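Local coordinates for protein amidohydrolase (Thermotoga maritima, PDB 3OOQ) that is probably a hydrolase of the TIM-barrel amidohydrolase family, tentatively assigned allantoinase activity, at residues F245-E250 and K265-V270. Sequence-based numbering, arbitrary orientation.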
loop_
_atom_site.group_PDB
_atom_site.type_symbol
_atom_site.label_atom_id
_atom_site.label_comp_id
_atom_site.label_asym_id
_atom_site.label_seq_id
_atom_site.Cartn_x
_atom_site.Cartn_y
_atom_site.Cartn_z
ATOM N N PHE F 245 22.802 -32.312 -18.756
ATOM C CA PHE F 245 22.039 -31.871 -19.927
ATOM C C PHE F 245 22.850 -31.021 -20.916
ATOM O O PHE F 245 23.922 -30.504 -20.577
ATOM C CB PHE F 245 20.691 -31.225 -19.542
ATOM C CG PHE F 245 20.792 -30.027 -18.606
ATOM C CD1 PHE F 245 21.088 -28.755 -19.093
ATOM C CD2 PHE F 245 20.500 -30.159 -17.252
ATOM C CE1 PHE F 245 21.111 -27.657 -18.253
ATOM C CE2 PHE F 245 20.526 -29.050 -16.402
ATOM C CZ PHE F 245 20.830 -27.806 -16.905
ATOM N N ASN F 246 22.346 -30.910 -22.145
ATOM C CA ASN F 246 22.952 -30.054 -23.164
ATOM C C ASN F 246 22.585 -28.606 -22.976
ATOM O O ASN F 246 21.458 -28.300 -22.603
ATOM C CB ASN F 246 22.523 -30.489 -24.566
ATOM C CG ASN F 246 23.025 -31.877 -24.915
ATOM O OD1 ASN F 246 24.118 -32.220 -24.552
ATOM N ND2 ASN F 246 22.210 -32.673 -25.598
ATOM N N LEU F 247 23.529 -27.718 -23.269
ATOM C CA LEU F 247 23.264 -26.293 -23.147
ATOM C C LEU F 247 23.761 -25.476 -24.305
ATOM O O LEU F 247 24.698 -25.853 -25.012
ATOM C CB LEU F 247 23.824 -25.716 -21.824
ATOM C CG LEU F 247 25.289 -25.260 -21.703
ATOM C CD1 LEU F 247 25.462 -24.170 -20.679
ATOM C CD2 LEU F 247 26.174 -26.429 -21.325
ATOM N N VAL F 248 23.119 -24.331 -24.463
ATOM C CA VAL F 248 23.585 -23.244 -25.286
ATOM C C VAL F 248 23.626 -22.030 -24.357
ATOM O O VAL F 248 22.741 -21.843 -23.528
ATOM C CB VAL F 248 22.592 -22.984 -26.469
ATOM C CG1 VAL F 248 23.008 -21.797 -27.295
ATOM C CG2 VAL F 248 22.452 -24.243 -27.375
ATOM N N ILE F 249 24.658 -21.211 -24.483
ATOM C CA ILE F 249 24.720 -19.955 -23.748
ATOM C C ILE F 249 24.119 -18.838 -24.603
ATOM O O ILE F 249 24.515 -18.678 -25.767
ATOM C CB ILE F 249 26.171 -19.606 -23.402
ATOM C CG1 ILE F 249 26.798 -20.671 -22.476
ATOM C CG2 ILE F 249 26.254 -18.222 -22.792
ATOM C CD1 ILE F 249 26.263 -20.633 -21.015
ATOM N N GLU F 250 23.158 -18.098 -24.047
ATOM C CA GLU F 250 22.549 -16.963 -24.741
ATOM C C GLU F 250 23.221 -15.668 -24.310
ATOM O O GLU F 250 23.452 -15.453 -23.117
ATOM C CB GLU F 250 21.044 -16.849 -24.449
ATOM C CG GLU F 250 20.260 -18.136 -24.404
ATOM C CD GLU F 250 20.412 -18.973 -25.667
ATOM O OE1 GLU F 250 20.529 -20.204 -25.515
ATOM O OE2 GLU F 250 20.427 -18.407 -26.795
ATOM N N LYS F 265 35.003 -27.493 -24.157
ATOM C CA LYS F 265 33.762 -28.186 -23.808
ATOM C C LYS F 265 32.718 -28.188 -24.923
ATOM O O LYS F 265 31.619 -28.727 -24.742
ATOM C CB LYS F 265 33.169 -27.603 -22.511
ATOM C CG LYS F 265 34.016 -27.890 -21.262
ATOM C CD LYS F 265 33.430 -27.255 -20.022
ATOM C CE LYS F 265 34.221 -27.676 -18.792
ATOM N NZ LYS F 265 33.487 -27.394 -17.517
ATOM N N LYS F 266 33.040 -27.584 -26.067
ATOM C CA LYS F 266 32.111 -27.577 -27.209
ATOM C C LYS F 266 30.756 -26.921 -26.882
ATOM O O LYS F 266 29.702 -27.397 -27.320
ATOM C CB LYS F 266 31.858 -29.008 -27.707
ATOM C CG LYS F 266 32.849 -29.560 -28.714
ATOM C CD LYS F 266 34.195 -29.790 -28.085
ATOM C CE LYS F 266 34.979 -30.914 -28.791
ATOM N NZ LYS F 266 34.816 -30.854 -30.268
ATOM N N ILE F 267 30.784 -25.839 -26.114
ATOM C CA ILE F 267 29.548 -25.138 -25.753
ATOM C C ILE F 267 29.309 -23.976 -26.712
ATOM O O ILE F 267 30.155 -23.090 -26.865
ATOM C CB ILE F 267 29.566 -24.660 -24.283
ATOM C CG1 ILE F 267 29.712 -25.872 -23.356
ATOM C CG2 ILE F 267 28.270 -23.858 -23.951
ATOM C CD1 ILE F 267 30.165 -25.534 -21.932
ATOM N N PRO F 268 28.157 -23.986 -27.389
ATOM C CA PRO F 268 27.974 -22.908 -28.335
ATOM C C PRO F 268 27.433 -21.673 -27.631
ATOM O O PRO F 268 26.875 -21.778 -26.517
ATOM C CB PRO F 268 26.930 -23.470 -29.302
ATOM C CG PRO F 268 26.121 -24.409 -28.457
ATOM C CD PRO F 268 27.093 -25.009 -27.479
ATOM N N VAL F 269 27.598 -20.528 -28.290
ATOM C CA VAL F 269 27.179 -19.247 -27.764
ATOM C C VAL F 269 26.446 -18.460 -28.843
ATOM O O VAL F 269 26.994 -18.221 -29.923
ATOM C CB VAL F 269 28.360 -18.402 -27.278
ATOM C CG1 VAL F 269 27.847 -17.121 -26.613
ATOM C CG2 VAL F 269 29.234 -19.193 -26.321
ATOM N N VAL F 270 25.201 -18.086 -28.550
ATOM C CA VAL F 270 24.461 -17.143 -29.382
ATOM C C VAL F 270 24.778 -15.742 -28.875
ATOM O O VAL F 270 24.184 -15.279 -27.895
ATOM C CB VAL F 270 22.922 -17.404 -29.364
ATOM C CG1 VAL F 270 22.233 -16.503 -30.358
ATOM C CG2 VAL F 270 22.616 -18.867 -29.730
#
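Ile-249 pairs with Val-269 and Glu-250 with Val-270 in parallel register, joining consecutive strands of the amidohydrolase TIM barrel; the touching parts run 29° apart. Helix 259-264 bridges them in a beta-alpha-beta crossover, and a Schellman motif at Lys-266 ends that helix before the chain enters the second strand. Ile-249 uses both backbone groups: its N donates to Pro-268 O (3.1 Å) in an almost straight bond, N-H...O 173°, while its O accepts from Val-270 N at 2.9 Å. Val-269 CA adds a C-H...O contact to the same Ile-249 O. Pro-268, which has no N-H to give, instead sets its ring CD 3.5 Å from Leu-247 O.

Ile-267, Leu-247 and Ile-249 make an apolar cluster on the side where helix 230-243 packs, with Ile-233 against Ile-249, Ile-237 against Ile-267 and Ala-240 against Leu-247. The branch methyl CG2 of Ile-267 reaches Ile-249 CG1 at 3.8 Å and Leu-247 CG at 4.0 Å, and its longer arm, CG1 and CD1, runs past Leu-247 CD2. Across the other face, Val-248 spreads its two methyls over Val-270 and Pro-268. CG1, anti to the backbone N (chi1 176°), meets Val-270 CG2 at 3.8 Å, leaving CG2 to meet Pro-268 CG, the valine and the proline side chain set roughly perpendicular.

Glu-250 and Val-270 run alongside each other in the same direction, Glu-250 touching His-63 and Val-270 touching Ala-62 of strand 54-64. A bend at chi2 folds the glutamate back: OE1 forms a salt bridge with Arg-224, and OE2 rests 3.7 Å from Val-270 CG2.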